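Local coordinates for protein putative oxidoreductase (Pseudomonas putida, PDB 3L6D) that probably works as an NADP-dependent oxidoreductase, with a Rossmann-type nucleotide-binding domain followed by a helical domain like that of reductive aminases, at residues L29-W38 / A51-V59; L63-L74 / A91-T101. One frame throughout, in Å; residues are numbered along the deposited sequence.

How the interactions relate
Both contacts lie in the N-terminal, Rossmann-type domain, in one mostly parallel sheet, with their centres about 13 Å apart. Interaction 1 pairs strand 35-38 with the short strand 54-55 at the sheet's outer edge; interaction 2 pairs strands 68-71 and 96-99, and strand 12-15 runs between the two pairs. The chain passes from the first to the second through helix 59-65, and there they touch, Ala-36 CB lying 4.2 Å from Ala-65 CB. Strand 12-15 leads into a probable GxGxxG dinucleotide-binding turn, Gly-16, Gly-18 and Gly-21. Trp-38 of interaction 1 lies near it and Val-72 of interaction 2 touches it, consistent with a cofactor site at these strand ends.

Interaction 1 of 2, residues L29-W38 / A51-V59; sequences LKQGKRVAIW and AGAHLCESV
Val-59 CG2 sits over one face of the Trp-38 indole, 3.7 Å from the centroid of the six-membered ring and 8° off its normal, a CH-pi contact. With CG anti to the backbone N (chi1 177°), the indole reaches across to 56-59, where CD1 packs 3.4 Å from Ser-58 C and Cys-56 O and Glu-57 O lie at the ring edge. Cutting the indole back to an alanine is likely to leave Val-59 CG2 without its aromatic partner and open a gap beside the Ser-58 backbone. Behind the indole the strands pair in parallel: Ile-37 N donates to His-54 O, and Ile-37 O accepts from Cys-56 N at 2.9 Å. Cys-56 SG packs 3.7 Å from Ala-36 CB. Toward Gly-52 the contact is more open to solvent: a water bridges Val-35 N and Gly-52 O, though Leu-29 still lays CD2 on the Gly-52 backbone and CD1 3.9 Å from Ala-51 CB, beside exposed residues. This is a beta-alpha-beta unit. Helix 42-50 makes the connection, its Leu-48 packing on Ile-37 and Ala-53, while strand 12-15 bonds to the other edge of strand 35-38.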
# COMPACT_ATOMS: atom_id res chain seq x y z
N LEU B 29 29.48 -12.03 -4.81
CA LEU B 29 30.83 -12.13 -4.21
C LEU B 29 30.80 -12.11 -2.69
O LEU B 29 31.50 -12.89 -2.02
CB LEU B 29 31.76 -11.01 -4.67
CG LEU B 29 32.28 -11.02 -6.09
CD1 LEU B 29 32.77 -9.61 -6.37
CD2 LEU B 29 33.45 -12.07 -6.25
N LYS B 30 29.97 -11.22 -2.13
CA LYS B 30 29.83 -11.10 -0.68
C LYS B 30 29.31 -12.40 -0.04
O LYS B 30 29.70 -12.75 1.06
CB LYS B 30 28.93 -9.90 -0.33
CG LYS B 30 28.70 -9.66 1.15
CD LYS B 30 29.78 -8.74 1.75
CE LYS B 30 29.78 -8.79 3.30
NZ LYS B 30 28.41 -8.55 3.87
N GLN B 31 28.46 -13.12 -0.76
CA GLN B 31 27.89 -14.37 -0.30
C GLN B 31 28.84 -15.55 -0.45
O GLN B 31 28.50 -16.66 -0.06
CB GLN B 31 26.57 -14.66 -1.06
CG GLN B 31 25.44 -13.66 -0.70
CD GLN B 31 24.30 -13.67 -1.72
OE1 GLN B 31 24.35 -14.39 -2.72
NE2 GLN B 31 23.28 -12.86 -1.47
N GLY B 32 30.02 -15.32 -1.01
CA GLY B 32 30.98 -16.40 -1.20
C GLY B 32 31.04 -17.11 -2.55
O GLY B 32 31.78 -18.08 -2.69
N LYS B 33 30.29 -16.65 -3.55
CA LYS B 33 30.36 -17.26 -4.89
C LYS B 33 31.64 -16.82 -5.59
O LYS B 33 32.12 -15.71 -5.39
CB LYS B 33 29.15 -16.82 -5.77
CG LYS B 33 27.77 -17.48 -5.46
CD LYS B 33 27.08 -16.78 -4.27
CE LYS B 33 25.62 -17.26 -4.07
NZ LYS B 33 25.14 -16.94 -2.69
N ARG B 34 32.17 -17.70 -6.44
CA ARG B 34 33.32 -17.39 -7.24
C ARG B 34 32.65 -16.80 -8.48
O ARG B 34 31.81 -17.49 -9.13
CB ARG B 34 34.05 -18.67 -7.61
CG ARG B 34 34.68 -19.41 -6.38
CD ARG B 34 35.09 -20.83 -6.75
NE ARG B 34 33.93 -21.67 -7.09
CZ ARG B 34 34.01 -22.88 -7.66
NH1 ARG B 34 35.21 -23.42 -7.98
NH2 ARG B 34 32.89 -23.56 -7.90
N VAL B 35 32.94 -15.53 -8.75
CA VAL B 35 32.23 -14.79 -9.85
C VAL B 35 33.19 -14.34 -10.95
O VAL B 35 34.22 -13.71 -10.67
CB VAL B 35 31.50 -13.53 -9.27
CG1 VAL B 35 30.63 -12.83 -10.38
CG2 VAL B 35 30.62 -13.86 -8.05
N ALA B 36 32.82 -14.61 -12.20
CA ALA B 36 33.56 -14.12 -13.33
C ALA B 36 32.70 -13.09 -14.04
O ALA B 36 31.47 -13.18 -14.01
CB ALA B 36 33.94 -15.28 -14.26
N ILE B 37 33.34 -12.07 -14.62
CA ILE B 37 32.59 -10.94 -15.23
C ILE B 37 33.19 -10.58 -16.56
O ILE B 37 34.38 -10.88 -16.87
CB ILE B 37 32.60 -9.66 -14.33
CG1 ILE B 37 34.05 -9.16 -14.16
CG2 ILE B 37 31.84 -9.92 -12.95
CD1 ILE B 37 34.15 -7.80 -13.49
N TRP B 38 32.36 -9.91 -17.37
CA TRP B 38 32.82 -9.30 -18.60
C TRP B 38 31.95 -8.08 -18.79
O TRP B 38 30.77 -8.10 -18.47
CB TRP B 38 32.66 -10.24 -19.81
CG TRP B 38 33.09 -9.57 -21.12
CD1 TRP B 38 34.34 -9.56 -21.69
CD2 TRP B 38 32.26 -8.78 -21.97
NE1 TRP B 38 34.33 -8.83 -22.87
CE2 TRP B 38 33.07 -8.35 -23.06
CE3 TRP B 38 30.92 -8.43 -21.94
CZ2 TRP B 38 32.56 -7.54 -24.09
CZ3 TRP B 38 30.41 -7.61 -22.96
CH2 TRP B 38 31.23 -7.19 -24.01
N ALA B 51 37.16 -6.42 -5.59
CA ALA B 51 36.28 -7.18 -4.66
C ALA B 51 36.36 -8.70 -4.82
O ALA B 51 35.64 -9.41 -4.12
CB ALA B 51 34.82 -6.71 -4.81
N GLY B 52 37.25 -9.20 -5.69
CA GLY B 52 37.43 -10.64 -5.93
C GLY B 52 36.86 -11.27 -7.22
O GLY B 52 37.06 -12.47 -7.45
N ALA B 53 36.17 -10.49 -8.07
CA ALA B 53 35.73 -11.04 -9.38
C ALA B 53 36.88 -11.31 -10.35
O ALA B 53 37.89 -10.58 -10.36
CB ALA B 53 34.69 -10.11 -10.06
N HIS B 54 36.71 -12.33 -11.20
CA HIS B 54 37.70 -12.67 -12.23
C HIS B 54 37.24 -11.96 -13.51
O HIS B 54 36.12 -12.19 -13.95
CB HIS B 54 37.69 -14.17 -12.50
CG HIS B 54 38.52 -14.57 -13.68
ND1 HIS B 54 39.89 -14.74 -13.60
CD2 HIS B 54 38.18 -14.83 -14.96
CE1 HIS B 54 40.36 -15.09 -14.79
NE2 HIS B 54 39.34 -15.14 -15.64
N LEU B 55 38.09 -11.12 -14.07
CA LEU B 55 37.77 -10.46 -15.34
C LEU B 55 38.10 -11.40 -16.51
O LEU B 55 39.24 -11.90 -16.62
CB LEU B 55 38.60 -9.16 -15.46
CG LEU B 55 38.43 -8.36 -16.75
CD1 LEU B 55 36.96 -7.92 -16.91
CD2 LEU B 55 39.44 -7.15 -16.73
N CYS B 56 37.12 -11.63 -17.37
CA CYS B 56 37.30 -12.51 -18.53
C CYS B 56 37.60 -11.65 -19.75
O CYS B 56 37.19 -10.50 -19.83
CB CYS B 56 36.02 -13.32 -18.83
SG CYS B 56 35.47 -14.45 -17.53
N GLU B 57 38.27 -12.25 -20.71
CA GLU B 57 38.69 -11.51 -21.92
C GLU B 57 37.54 -11.29 -22.93
O GLU B 57 37.61 -10.38 -23.78
CB GLU B 57 39.88 -12.23 -22.56
CG GLU B 57 39.57 -13.58 -23.24
CD GLU B 57 40.82 -14.23 -23.84
OE1 GLU B 57 41.89 -13.59 -23.85
OE2 GLU B 57 40.72 -15.41 -24.28
N SER B 58 36.49 -12.08 -22.81
CA SER B 58 35.43 -12.04 -23.83
C SER B 58 34.13 -12.57 -23.25
O SER B 58 34.15 -13.25 -22.21
CB SER B 58 35.80 -12.93 -25.02
OG SER B 58 35.96 -14.27 -24.64
N VAL B 59 33.03 -12.30 -23.97
CA VAL B 59 31.73 -12.96 -23.71
C VAL B 59 31.87 -14.48 -23.70
O VAL B 59 31.43 -15.13 -22.75
CB VAL B 59 30.64 -12.52 -24.70
CG1 VAL B 59 29.32 -13.29 -24.45
CG2 VAL B 59 30.43 -10.99 -24.62
O HOH W 1 35.46 -14.69 -7.40

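Interaction 2 of 2, residues L63-L74 / A91-T101; sequences LSASPATIFVLL and ALAHRTIVDYT
Strands 68-71 and 96-99 run parallel, 4.6 Å apart at closest approach with a 22° angle between them, and backbone bonds alternate from Thr-96 N to Pro-67 O through to Tyr-100 N on Phe-71 O. On the face carrying Thr-69 and Phe-71, Ile-97 packs against both Phe-71 and Leu-63. Its CG2, placed anti to the backbone N, stands over the centre of the Phe-71 ring at 3.6 Å from the centroid, a CH-pi contact. Ile-97 CD1 also reaches the rim of that ring at Phe-71 CE1 and presses on Leu-63 CD2 at 3.5 Å, tighter than usual for two carbons. Leu-63 also touches Leu-92, its CD1 meeting CD2, which ties the ends of helices 59-65 and 88-92 together.

Arg-95 closes this end of the contact. Its chain bends at chi2 (-60°) and brings the guanidinium to the C-terminal turn of helix 59-65: NE donates to Leu-63 O at 3.0 Å, bent at 133°, and NH2 to Ser-64 O at 3.1 Å, with that oxygen near the guanidinium plane. Two bonds thus fix the group's rotation. Over one face of the Arg-95 guanidinium lies a water that joins Ser-64 OG, itself also hydrogen-bonded to Lys-60 O, to Ala-91 O.

At the other end, Thr-101 OG1 accepts from Leu-73 N at 2.7 Å. Asp-99 OD1 takes the N-H of Thr-101 in an Asx turn, while its OD2 is bonded to Tyr-122 OH. On the face of Ala-68 and Ile-70, Ile-70 CG2 meets the edge of the Tyr-100 ring, 3.7 Å from Tyr-100 CD2.

Both strands lie inside the sheet, with strand 12-15 bonded to the far edge of 68-71 and strand 121-128 beyond 96-99. Helix 76-84 packs on Phe-71 and Leu-73, and helix 19-30 brings Met-24 against Ile-70, Val-72 and Tyr-100.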
# COMPACT_ATOMS: atom_id res chain seq x y z
N LEU B 63 30.97 -17.09 -20.56
CA LEU B 63 30.00 -18.17 -20.72
C LEU B 63 30.57 -19.52 -20.36
O LEU B 63 29.89 -20.32 -19.67
CB LEU B 63 29.41 -18.21 -22.14
CG LEU B 63 28.51 -17.01 -22.45
CD1 LEU B 63 28.16 -16.99 -23.97
CD2 LEU B 63 27.24 -17.09 -21.58
N SER B 64 31.83 -19.75 -20.76
CA SER B 64 32.49 -21.02 -20.55
C SER B 64 32.87 -21.20 -19.09
O SER B 64 32.89 -22.32 -18.57
CB SER B 64 33.73 -21.16 -21.47
OG SER B 64 33.32 -21.24 -22.84
N ALA B 65 33.14 -20.08 -18.42
CA ALA B 65 33.76 -20.13 -17.07
C ALA B 65 32.84 -20.66 -15.98
O ALA B 65 33.33 -21.11 -14.94
CB ALA B 65 34.28 -18.76 -16.66
N SER B 66 31.52 -20.56 -16.19
CA SER B 66 30.54 -20.89 -15.12
C SER B 66 29.38 -21.67 -15.70
O SER B 66 29.09 -21.51 -16.86
CB SER B 66 29.99 -19.58 -14.53
OG SER B 66 31.04 -18.71 -14.12
N PRO B 67 28.64 -22.42 -14.89
CA PRO B 67 27.50 -23.17 -15.45
C PRO B 67 26.29 -22.25 -15.79
O PRO B 67 25.45 -22.62 -16.60
CB PRO B 67 27.17 -24.18 -14.32
CG PRO B 67 27.57 -23.45 -13.08
CD PRO B 67 28.85 -22.73 -13.45
N ALA B 68 26.26 -21.05 -15.20
CA ALA B 68 25.20 -20.06 -15.47
C ALA B 68 25.83 -18.69 -15.65
O ALA B 68 26.78 -18.34 -14.94
CB ALA B 68 24.20 -20.00 -14.33
N THR B 69 25.24 -17.89 -16.54
CA THR B 69 25.69 -16.55 -16.74
C THR B 69 24.46 -15.63 -16.58
O THR B 69 23.40 -15.88 -17.17
CB THR B 69 26.29 -16.35 -18.15
OG1 THR B 69 27.48 -17.13 -18.29
CG2 THR B 69 26.66 -14.90 -18.36
N ILE B 70 24.61 -14.59 -15.78
CA ILE B 70 23.54 -13.64 -15.61
C ILE B 70 23.75 -12.51 -16.63
O ILE B 70 24.85 -11.94 -16.69
CB ILE B 70 23.58 -13.12 -14.18
CG1 ILE B 70 23.11 -14.22 -13.22
CG2 ILE B 70 22.69 -11.89 -13.99
CD1 ILE B 70 23.41 -13.83 -11.82
N PHE B 71 22.73 -12.20 -17.44
CA PHE B 71 22.80 -11.08 -18.42
C PHE B 71 22.02 -9.88 -17.89
O PHE B 71 20.87 -10.00 -17.49
CB PHE B 71 22.11 -11.42 -19.74
CG PHE B 71 22.92 -12.22 -20.70
CD1 PHE B 71 23.78 -13.20 -20.28
CD2 PHE B 71 22.73 -12.04 -22.05
CE1 PHE B 71 24.52 -13.97 -21.20
CE2 PHE B 71 23.43 -12.80 -22.99
CZ PHE B 71 24.34 -13.77 -22.55
N VAL B 72 22.66 -8.71 -17.87
CA VAL B 72 21.97 -7.51 -17.43
C VAL B 72 22.48 -6.40 -18.34
O VAL B 72 23.46 -5.74 -18.04
CB VAL B 72 22.24 -7.13 -15.93
CG1 VAL B 72 21.07 -6.29 -15.42
CG2 VAL B 72 22.43 -8.32 -15.03
N LEU B 73 21.80 -6.22 -19.45
CA LEU B 73 22.34 -5.39 -20.53
C LEU B 73 21.44 -4.20 -20.78
O LEU B 73 20.36 -4.12 -20.19
CB LEU B 73 22.48 -6.21 -21.80
CG LEU B 73 23.56 -7.30 -21.69
CD1 LEU B 73 23.35 -8.37 -22.74
CD2 LEU B 73 24.98 -6.75 -21.75
N LEU B 74 21.89 -3.27 -21.63
CA LEU B 74 21.12 -2.04 -21.85
C LEU B 74 19.74 -2.37 -22.38
O LEU B 74 18.73 -1.98 -21.79
CB LEU B 74 21.83 -1.06 -22.80
CG LEU B 74 21.10 0.31 -22.94
CD1 LEU B 74 20.92 1.01 -21.57
CD2 LEU B 74 21.75 1.26 -23.95
N ALA B 91 29.73 -21.42 -27.25
CA ALA B 91 29.92 -21.36 -25.78
C ALA B 91 28.62 -21.36 -24.97
O ALA B 91 28.67 -21.54 -23.75
CB ALA B 91 30.78 -20.16 -25.40
N LEU B 92 27.48 -21.14 -25.63
CA LEU B 92 26.16 -21.34 -25.00
C LEU B 92 25.82 -22.80 -24.64
O LEU B 92 24.98 -23.04 -23.75
CB LEU B 92 25.06 -20.77 -25.91
CG LEU B 92 25.12 -19.24 -26.09
CD1 LEU B 92 24.15 -18.76 -27.19
CD2 LEU B 92 24.80 -18.50 -24.75
N ALA B 93 26.41 -23.78 -25.33
CA ALA B 93 25.99 -25.20 -25.17
C ALA B 93 26.13 -25.59 -23.69
O ALA B 93 27.17 -25.33 -23.09
CB ALA B 93 26.85 -26.14 -26.02
N HIS B 94 25.07 -26.20 -23.14
CA HIS B 94 25.09 -26.66 -21.75
C HIS B 94 25.28 -25.56 -20.70
O HIS B 94 25.69 -25.84 -19.57
CB HIS B 94 26.13 -27.75 -21.57
CG HIS B 94 26.02 -28.81 -22.60
ND1 HIS B 94 24.83 -29.47 -22.85
CD2 HIS B 94 26.92 -29.28 -23.49
CE1 HIS B 94 25.02 -30.34 -23.82
NE2 HIS B 94 26.28 -30.26 -24.22
N ARG B 95 24.95 -24.33 -21.06
CA ARG B 95 24.98 -23.22 -20.10
C ARG B 95 23.60 -22.65 -19.92
O ARG B 95 22.80 -22.66 -20.85
CB ARG B 95 25.92 -22.07 -20.59
CG ARG B 95 27.37 -22.49 -20.88
CD ARG B 95 27.96 -23.04 -19.58
NE ARG B 95 29.39 -23.26 -19.67
CZ ARG B 95 29.97 -24.39 -20.08
NH1 ARG B 95 29.25 -25.42 -20.50
NH2 ARG B 95 31.30 -24.47 -20.08
N THR B 96 23.32 -22.13 -18.75
CA THR B 96 22.04 -21.45 -18.51
C THR B 96 22.31 -19.94 -18.54
O THR B 96 23.24 -19.47 -17.88
CB THR B 96 21.50 -21.87 -17.16
OG1 THR B 96 21.23 -23.27 -17.23
CG2 THR B 96 20.15 -21.05 -16.78
N ILE B 97 21.54 -19.22 -19.35
CA ILE B 97 21.56 -17.76 -19.36
C ILE B 97 20.41 -17.32 -18.51
O ILE B 97 19.24 -17.70 -18.81
CB ILE B 97 21.32 -17.22 -20.80
CG1 ILE B 97 22.36 -17.77 -21.77
CG2 ILE B 97 21.32 -15.69 -20.85
CD1 ILE B 97 23.80 -17.65 -21.26
N VAL B 98 20.68 -16.50 -17.50
CA VAL B 98 19.60 -15.88 -16.68
C VAL B 98 19.50 -14.40 -17.05
O VAL B 98 20.41 -13.62 -16.74
CB VAL B 98 19.87 -16.08 -15.16
CG1 VAL B 98 18.65 -15.60 -14.31
CG2 VAL B 98 20.15 -17.55 -14.86
N ASP B 99 18.43 -14.03 -17.76
CA ASP B 99 18.32 -12.76 -18.45
C ASP B 99 17.44 -11.81 -17.66
O ASP B 99 16.21 -11.98 -17.65
CB ASP B 99 17.69 -13.01 -19.84
CG ASP B 99 17.69 -11.79 -20.75
OD1 ASP B 99 18.19 -10.70 -20.38
OD2 ASP B 99 17.17 -11.94 -21.86
N TYR B 100 18.07 -10.83 -17.00
CA TYR B 100 17.34 -9.77 -16.28
C TYR B 100 17.14 -8.48 -17.11
O TYR B 100 16.63 -7.51 -16.57
CB TYR B 100 18.02 -9.44 -14.95
CG TYR B 100 17.95 -10.54 -13.95
CD1 TYR B 100 16.82 -10.72 -13.16
CD2 TYR B 100 19.01 -11.43 -13.79
CE1 TYR B 100 16.74 -11.75 -12.23
CE2 TYR B 100 18.92 -12.47 -12.87
CZ TYR B 100 17.79 -12.63 -12.11
OH TYR B 100 17.70 -13.65 -11.20
N THR B 101 17.55 -8.46 -18.38
CA THR B 101 17.52 -7.25 -19.24
C THR B 101 16.07 -6.97 -19.61
O THR B 101 15.38 -7.88 -20.05
CB THR B 101 18.28 -7.45 -20.55
OG1 THR B 101 19.68 -7.62 -20.31
CG2 THR B 101 18.11 -6.23 -21.51
O HOH W 2 30.71 -22.81 -22.87
O HOH W 3 23.50 -24.66 -16.72